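Local atomic coordinates of pyocin-S2 (Pseudomonas aeruginosa, PDB entry 4QKO), a protein that kills sensitive bacteria by breaking down their chromosomal DNA through its C-terminal HNH-type nuclease domain, the part present here, and also inhibits lipid synthesis. Residues P3-G14 / I106-G116; R95-V104 / G116-I127. All coordinates share one frame; numbering follows the deposited sequence.

Contact 1: P3-G14 / I106-G116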
# COMPACT_ATOMS: atom_id res chain seq x y z
N PRO B 3 16.44 -4.28 -15.59
CA PRO B 3 17.25 -3.12 -15.99
C PRO B 3 17.26 -1.96 -14.99
O PRO B 3 18.17 -1.11 -15.03
CB PRO B 3 16.58 -2.66 -17.29
CG PRO B 3 15.94 -3.87 -17.83
CD PRO B 3 15.44 -4.62 -16.62
N ARG B 4 16.27 -1.91 -14.11
CA ARG B 4 16.12 -0.80 -13.19
C ARG B 4 16.88 -1.11 -11.90
O ARG B 4 17.06 -0.22 -11.05
CB ARG B 4 14.62 -0.58 -12.87
CG ARG B 4 14.15 -1.41 -11.68
CD ARG B 4 12.95 -2.26 -11.97
NE ARG B 4 11.72 -1.54 -11.81
CZ ARG B 4 10.77 -1.83 -10.93
NH1 ARG B 4 10.89 -2.82 -10.05
NH2 ARG B 4 9.67 -1.08 -10.90
N ASP B 5 17.33 -2.35 -11.76
CA ASP B 5 17.85 -2.79 -10.49
C ASP B 5 19.35 -2.62 -10.51
O ASP B 5 20.08 -3.56 -10.53
CB ASP B 5 17.40 -4.22 -10.24
CG ASP B 5 17.44 -4.59 -8.77
OD1 ASP B 5 17.69 -3.73 -7.88
OD2 ASP B 5 17.18 -5.80 -8.50
N VAL B 6 19.78 -1.36 -10.45
CA VAL B 6 21.10 -0.89 -10.80
C VAL B 6 21.45 0.28 -9.88
O VAL B 6 20.58 0.95 -9.35
CB VAL B 6 21.08 -0.48 -12.30
CG1 VAL B 6 21.57 0.94 -12.56
CG2 VAL B 6 21.81 -1.49 -13.14
N PRO B 7 22.74 0.55 -9.68
CA PRO B 7 23.11 1.74 -8.90
C PRO B 7 22.92 3.05 -9.64
O PRO B 7 23.08 3.13 -10.89
CB PRO B 7 24.63 1.53 -8.66
CG PRO B 7 25.08 0.68 -9.81
CD PRO B 7 23.92 -0.27 -10.05
N GLY B 8 22.63 4.09 -8.87
CA GLY B 8 22.35 5.38 -9.47
C GLY B 8 22.05 6.44 -8.44
O GLY B 8 22.04 6.18 -7.24
N ALA B 9 21.83 7.63 -8.95
CA ALA B 9 21.52 8.76 -8.15
C ALA B 9 20.21 9.31 -8.69
O ALA B 9 19.98 9.39 -9.92
CB ALA B 9 22.62 9.80 -8.25
N ALA B 10 19.39 9.77 -7.76
CA ALA B 10 18.17 10.42 -8.14
C ALA B 10 18.44 11.77 -8.78
O ALA B 10 19.26 12.57 -8.30
CB ALA B 10 17.27 10.59 -6.93
N THR B 11 17.78 12.04 -9.87
CA THR B 11 17.87 13.36 -10.44
C THR B 11 16.55 13.76 -11.00
O THR B 11 15.59 12.96 -11.08
CB THR B 11 18.94 13.39 -11.52
OG1 THR B 11 19.17 14.74 -11.93
CG2 THR B 11 18.56 12.56 -12.70
N GLY B 12 16.47 14.99 -11.39
CA GLY B 12 15.31 15.44 -12.10
C GLY B 12 14.25 16.04 -11.25
O GLY B 12 14.36 16.21 -10.02
N LYS B 13 13.19 16.41 -11.94
CA LYS B 13 12.19 17.24 -11.37
C LYS B 13 10.91 16.44 -11.34
O LYS B 13 10.62 15.69 -12.31
CB LYS B 13 12.05 18.51 -12.19
CG LYS B 13 13.20 19.44 -11.85
CD LYS B 13 13.52 20.48 -12.89
CE LYS B 13 14.42 21.54 -12.25
NZ LYS B 13 14.11 22.90 -12.79
N GLY B 14 10.17 16.58 -10.25
CA GLY B 14 8.81 16.01 -10.20
C GLY B 14 7.81 17.04 -10.70
O GLY B 14 8.17 17.92 -11.45
N ILE B 106 14.35 1.78 -19.91
CA ILE B 106 15.77 1.98 -19.70
C ILE B 106 16.56 1.49 -20.93
O ILE B 106 17.50 2.13 -21.37
CB ILE B 106 16.19 1.27 -18.42
CG1 ILE B 106 15.50 1.96 -17.25
CG2 ILE B 106 17.69 1.25 -18.20
CD1 ILE B 106 15.09 1.00 -16.19
N ALA B 107 16.14 0.37 -21.51
CA ALA B 107 16.70 -0.10 -22.80
C ALA B 107 16.52 0.89 -23.96
O ALA B 107 17.28 0.83 -24.90
CB ALA B 107 16.11 -1.45 -23.16
N ASP B 108 15.54 1.80 -23.90
CA ASP B 108 15.35 2.87 -24.91
C ASP B 108 15.94 4.20 -24.52
O ASP B 108 15.62 5.20 -25.16
CB ASP B 108 13.87 3.14 -25.21
CG ASP B 108 13.13 1.92 -25.76
OD1 ASP B 108 13.79 1.09 -26.41
OD2 ASP B 108 11.91 1.84 -25.54
N GLY B 109 16.78 4.24 -23.49
CA GLY B 109 17.46 5.49 -23.12
C GLY B 109 16.96 6.09 -21.83
O GLY B 109 17.45 7.10 -21.42
N GLY B 110 15.95 5.49 -21.19
CA GLY B 110 15.32 6.14 -20.06
C GLY B 110 16.21 6.15 -18.84
O GLY B 110 17.03 5.24 -18.62
N GLY B 111 15.97 7.14 -17.97
CA GLY B 111 16.75 7.26 -16.73
C GLY B 111 16.14 6.38 -15.68
O GLY B 111 14.91 6.34 -15.50
N VAL B 112 16.98 5.65 -15.00
CA VAL B 112 16.53 4.71 -13.95
C VAL B 112 15.94 5.48 -12.73
O VAL B 112 14.84 5.13 -12.28
CB VAL B 112 17.62 3.79 -13.43
CG1 VAL B 112 17.08 2.88 -12.30
CG2 VAL B 112 18.20 2.95 -14.57
N TYR B 113 16.69 6.46 -12.23
CA TYR B 113 16.24 7.29 -11.08
C TYR B 113 16.03 8.77 -11.44
O TYR B 113 16.16 9.63 -10.62
CB TYR B 113 17.26 7.16 -9.94
CG TYR B 113 17.53 5.73 -9.50
CD1 TYR B 113 16.58 4.99 -8.80
CD2 TYR B 113 18.70 5.10 -9.85
CE1 TYR B 113 16.82 3.69 -8.43
CE2 TYR B 113 18.94 3.79 -9.48
CZ TYR B 113 18.01 3.07 -8.78
OH TYR B 113 18.28 1.77 -8.35
N ASN B 114 15.71 9.03 -12.70
CA ASN B 114 15.31 10.35 -13.17
C ASN B 114 13.87 10.50 -12.79
O ASN B 114 13.04 9.76 -13.25
CB ASN B 114 15.44 10.40 -14.72
CG ASN B 114 14.95 11.71 -15.33
OD1 ASN B 114 14.36 12.54 -14.67
ND2 ASN B 114 15.31 11.94 -16.60
N MET B 115 13.56 11.46 -11.96
CA MET B 115 12.14 11.64 -11.50
C MET B 115 11.18 11.99 -12.56
O MET B 115 10.01 11.71 -12.42
CB MET B 115 12.03 12.69 -10.41
CG MET B 115 12.89 12.40 -9.20
SD MET B 115 12.46 10.91 -8.25
CE MET B 115 13.98 10.26 -7.69
N GLY B 116 11.63 12.61 -13.63
CA GLY B 116 10.77 12.85 -14.81
C GLY B 116 10.44 11.57 -15.61
O GLY B 116 9.59 11.63 -16.50
O HOH W 1 18.96 7.85 -12.80
O HOH W 2 13.51 15.22 -15.04
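The Tyr113 hydroxyl gives its proton to the backbone carbonyl of Val6, OH to O 2.6 Å, and meets that oxygen in the plane of the ring. Along the ring, Tyr113 CD2 lies 3.7 Å from Gly8 CA. Val112 covers one face of the same ring with CG1, a methyl that also touches Arg4 O at 3.3 Å. Farther on, a single bridge joins Thr11 to Asn114: Thr11 N donates to Tyr113 O (3.0 Å), and Met115 N to Thr11 O (2.7 Å, 173° at the hydrogen). Bends at chi2 (-65°) and chi3 of Met115 swing CE against Ala10 CB, a tight 3.4 Å approach. At the other end Ile106 CD1 packs on Arg4 CB at 3.7 Å. In the next shell, Asn114 OD1 accepts from Gly116 N in an Asx turn, a water accepts from Tyr113 N and reaches Ala9 O only weakly, and Phe46 and Phe52 meet the Tyr113 ring. One phenol hydrogen bond and two backbone hydrogen bonds thus fasten the N-terminal segment to the loop between strands 99-102 and 118-121; all three use main-chain atoms of 3-14, and carbon contacts of Ile106 and Met115 add to them at the two ends.

Contact 2: R95-V104 / G116-I127; sequences RIKIEIHHKV and GNLVAVTPKRHI. With MG (magnesium ion), chain O.
His101 and His126 converge on the magnesium ion, His101 ND1 at 2.2 Å and His126 NE2 at 2.7 Å, long for magnesium, with a water as a further ligand; His130, stacked on His126, probably completes the site in the zinc form. The His101 and His126 ring planes stand 78° apart. His126 has CG anti to its backbone N (chi1 -173°), which carries the ring from the helix toward strand 99-102, with the metal at its edge. Beside it, Arg95 grips Glu99 side-on: NE and NH2 donate almost straight to the syn lone pairs of OE2 and OE1, holding the carboxylate in the guanidinium plane. Val119 CG2 touches the edge of the His101 ring at CD2 (3.3 Å). On the opposite sheet face Leu118 CD2 makes a CH-pi contact with the His102 ring, 3.7 Å from its centroid. The Asn117 amide pairs with Val104: OD1 accepts from N (2.7 Å) and ND2 donates to O (3.1 Å), both on in-plane lone pairs. This antiparallel hairpin followed by a helix is the ββα-metal motif of HNH nucleases; strand 118-121 lies between 99-102 and 31-32, and helix 49-62 packs against Ile100 and Leu118.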
# COMPACT_ATOMS: atom_id res chain seq x y z
N ARG B 95 -1.17 -8.70 -7.25
CA ARG B 95 -0.57 -7.37 -7.09
C ARG B 95 -1.53 -6.37 -6.44
O ARG B 95 -2.57 -6.09 -7.02
CB ARG B 95 -0.11 -6.87 -8.46
CG ARG B 95 1.00 -7.77 -9.01
CD ARG B 95 1.04 -7.78 -10.55
NE ARG B 95 1.44 -6.50 -11.07
CZ ARG B 95 1.39 -6.17 -12.35
NH1 ARG B 95 0.94 -7.03 -13.26
NH2 ARG B 95 1.80 -4.98 -12.72
N ILE B 96 -1.22 -5.99 -5.19
CA ILE B 96 -2.10 -5.26 -4.35
C ILE B 96 -1.50 -3.92 -3.84
O ILE B 96 -2.13 -3.27 -3.08
CB ILE B 96 -2.70 -6.16 -3.20
CG1 ILE B 96 -1.62 -6.65 -2.24
CG2 ILE B 96 -3.37 -7.39 -3.82
CD1 ILE B 96 -2.18 -7.34 -1.01
N LYS B 97 -0.34 -3.52 -4.34
CA LYS B 97 0.36 -2.31 -3.91
C LYS B 97 0.65 -1.39 -5.10
O LYS B 97 0.70 -1.84 -6.25
CB LYS B 97 1.65 -2.67 -3.19
CG LYS B 97 1.32 -3.02 -1.77
CD LYS B 97 2.46 -3.65 -1.10
CE LYS B 97 2.22 -3.68 0.40
NZ LYS B 97 3.39 -3.06 1.05
N ILE B 98 0.75 -0.11 -4.81
CA ILE B 98 1.20 0.87 -5.77
C ILE B 98 2.59 0.45 -6.30
O ILE B 98 3.54 0.04 -5.53
CB ILE B 98 1.30 2.27 -5.17
CG1 ILE B 98 -0.08 2.93 -4.84
CG2 ILE B 98 2.04 3.20 -6.07
CD1 ILE B 98 -0.93 3.32 -6.05
N GLU B 99 2.73 0.57 -7.62
CA GLU B 99 3.98 0.26 -8.32
C GLU B 99 4.56 1.50 -8.99
O GLU B 99 3.85 2.34 -9.47
CB GLU B 99 3.78 -0.86 -9.36
CG GLU B 99 3.28 -2.17 -8.72
CD GLU B 99 2.75 -3.23 -9.72
OE1 GLU B 99 2.75 -2.98 -10.94
OE2 GLU B 99 2.30 -4.33 -9.28
N ILE B 100 5.89 1.57 -9.07
CA ILE B 100 6.59 2.64 -9.79
C ILE B 100 7.13 2.09 -11.10
O ILE B 100 7.88 1.10 -11.06
CB ILE B 100 7.71 3.17 -8.90
CG1 ILE B 100 7.08 3.88 -7.72
CG2 ILE B 100 8.59 4.18 -9.62
CD1 ILE B 100 8.03 4.30 -6.64
N HIS B 101 6.68 2.69 -12.21
CA HIS B 101 6.92 2.29 -13.64
C HIS B 101 7.79 3.39 -14.27
O HIS B 101 7.67 4.56 -13.88
CB HIS B 101 5.53 2.13 -14.35
CG HIS B 101 5.42 2.43 -15.85
ND1 HIS B 101 5.36 1.44 -16.83
CD2 HIS B 101 5.17 3.60 -16.52
CE1 HIS B 101 5.19 2.00 -18.02
NE2 HIS B 101 5.06 3.30 -17.86
N HIS B 102 8.60 3.00 -15.24
CA HIS B 102 9.37 3.95 -16.02
C HIS B 102 8.60 4.33 -17.27
O HIS B 102 8.14 3.48 -18.01
CB HIS B 102 10.69 3.30 -16.39
CG HIS B 102 11.63 3.19 -15.25
ND1 HIS B 102 11.57 2.16 -14.33
CD2 HIS B 102 12.57 4.04 -14.78
CE1 HIS B 102 12.48 2.34 -13.39
NE2 HIS B 102 13.11 3.48 -13.65
N LYS B 103 8.46 5.61 -17.54
CA LYS B 103 7.76 6.03 -18.76
C LYS B 103 8.52 5.68 -20.04
O LYS B 103 7.93 5.17 -20.98
CB LYS B 103 7.49 7.51 -18.74
CG LYS B 103 6.83 7.96 -17.46
CD LYS B 103 5.96 9.17 -17.69
CE LYS B 103 6.76 10.44 -17.69
NZ LYS B 103 6.07 11.43 -18.56
N VAL B 104 9.82 5.95 -20.04
CA VAL B 104 10.73 5.53 -21.12
C VAL B 104 11.59 4.34 -20.68
O VAL B 104 12.26 4.39 -19.66
CB VAL B 104 11.64 6.71 -21.56
CG1 VAL B 104 12.59 6.30 -22.69
CG2 VAL B 104 10.80 7.90 -21.99
N GLY B 116 11.63 12.61 -13.63
CA GLY B 116 10.77 12.85 -14.81
C GLY B 116 10.44 11.57 -15.61
O GLY B 116 9.59 11.63 -16.50
N ASN B 117 11.07 10.43 -15.29
CA ASN B 117 10.81 9.21 -15.99
C ASN B 117 9.90 8.28 -15.17
O ASN B 117 9.70 7.18 -15.59
CB ASN B 117 12.10 8.40 -16.22
CG ASN B 117 11.97 7.39 -17.38
OD1 ASN B 117 11.11 7.51 -18.23
ND2 ASN B 117 12.81 6.37 -17.36
N LEU B 118 9.58 8.66 -13.93
CA LEU B 118 8.81 7.77 -13.06
C LEU B 118 7.35 8.16 -12.90
O LEU B 118 7.01 9.33 -12.84
CB LEU B 118 9.47 7.74 -11.73
CG LEU B 118 10.92 7.35 -11.76
CD1 LEU B 118 11.39 7.37 -10.35
CD2 LEU B 118 11.14 6.00 -12.37
N VAL B 119 6.51 7.15 -12.86
CA VAL B 119 5.10 7.31 -12.44
C VAL B 119 4.68 6.25 -11.39
O VAL B 119 5.18 5.14 -11.37
CB VAL B 119 4.11 7.23 -13.61
CG1 VAL B 119 4.08 8.52 -14.40
CG2 VAL B 119 4.44 6.10 -14.54
N ALA B 120 3.69 6.59 -10.54
CA ALA B 120 3.14 5.66 -9.61
C ALA B 120 1.84 5.24 -10.28
O ALA B 120 1.04 6.11 -10.64
CB ALA B 120 2.84 6.29 -8.26
N VAL B 121 1.68 3.92 -10.39
CA VAL B 121 0.46 3.32 -10.97
C VAL B 121 -0.13 2.22 -10.12
O VAL B 121 0.58 1.49 -9.44
CB VAL B 121 0.72 2.73 -12.35
CG1 VAL B 121 0.83 3.89 -13.34
CG2 VAL B 121 2.00 1.94 -12.39
N THR B 122 -1.44 2.05 -10.25
CA THR B 122 -2.02 0.86 -9.65
C THR B 122 -1.75 -0.33 -10.54
O THR B 122 -1.52 -0.16 -11.75
CB THR B 122 -3.53 0.99 -9.49
OG1 THR B 122 -4.15 0.98 -10.79
CG2 THR B 122 -3.91 2.22 -8.76
N PRO B 123 -1.82 -1.56 -9.98
CA PRO B 123 -1.73 -2.79 -10.77
C PRO B 123 -2.76 -2.87 -11.91
O PRO B 123 -2.42 -3.19 -13.08
CB PRO B 123 -1.94 -3.88 -9.71
CG PRO B 123 -1.27 -3.24 -8.53
CD PRO B 123 -1.82 -1.85 -8.53
N LYS B 124 -3.99 -2.52 -11.63
CA LYS B 124 -5.00 -2.66 -12.65
C LYS B 124 -4.63 -1.73 -13.81
O LYS B 124 -4.74 -2.11 -14.97
CB LYS B 124 -6.38 -2.35 -12.14
CG LYS B 124 -7.43 -1.95 -13.19
CD LYS B 124 -8.76 -1.60 -12.49
CE LYS B 124 -9.89 -1.10 -13.42
NZ LYS B 124 -9.52 0.08 -14.29
N ARG B 125 -4.18 -0.52 -13.50
CA ARG B 125 -3.90 0.41 -14.58
C ARG B 125 -2.65 -0.04 -15.34
O ARG B 125 -2.63 0.02 -16.60
CB ARG B 125 -3.82 1.85 -14.06
CG ARG B 125 -3.62 2.93 -15.11
CD ARG B 125 -4.73 3.00 -16.15
NE ARG B 125 -4.29 3.84 -17.27
CZ ARG B 125 -4.78 3.80 -18.50
NH1 ARG B 125 -5.78 2.98 -18.84
NH2 ARG B 125 -4.27 4.59 -19.43
N HIS B 126 -1.64 -0.54 -14.65
CA HIS B 126 -0.47 -1.03 -15.36
C HIS B 126 -0.78 -2.12 -16.37
O HIS B 126 -0.34 -2.11 -17.51
CB HIS B 126 0.57 -1.56 -14.37
CG HIS B 126 1.88 -1.93 -15.02
ND1 HIS B 126 2.16 -3.21 -15.48
CD2 HIS B 126 3.00 -1.19 -15.26
CE1 HIS B 126 3.39 -3.24 -15.95
NE2 HIS B 126 3.91 -2.02 -15.84
N ILE B 127 -1.55 -3.09 -15.94
CA ILE B 127 -1.92 -4.19 -16.80
C ILE B 127 -2.74 -3.73 -18.00
O ILE B 127 -2.68 -4.41 -19.05
CB ILE B 127 -2.71 -5.23 -16.00
CG1 ILE B 127 -1.76 -6.01 -15.11
CG2 ILE B 127 -3.49 -6.17 -16.91
CD1 ILE B 127 -2.49 -6.71 -14.00
MG MG O . 6.08 -0.44 -15.98
O HOH W 3 8.16 -0.12 -15.71

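Overall arrangement
Both contacts belong to the one nuclease domain, with centres about 14 Å apart. Their segments alternate along the chain: 3-14, 95-104, 106-116, then 116-127, with Gly116 common to both. Contact 2 forms the hairpin and the start of the helix that carry the metal ligands, while contact 1 lays the N-terminal segment against the long loop joining the hairpin strands. Two probable hydrogen bonds couple them directly: His102 NE2 to Val112 O, and Asn117 ND2 to Gly111 O. Separately, Arg4 NH2 comes within 2.8 Å of Ile100 O. The Arg4 side chain ends about 6 Å from the magnesium ion, bringing the N-terminal segment close to the metal centre of the HNH nuclease.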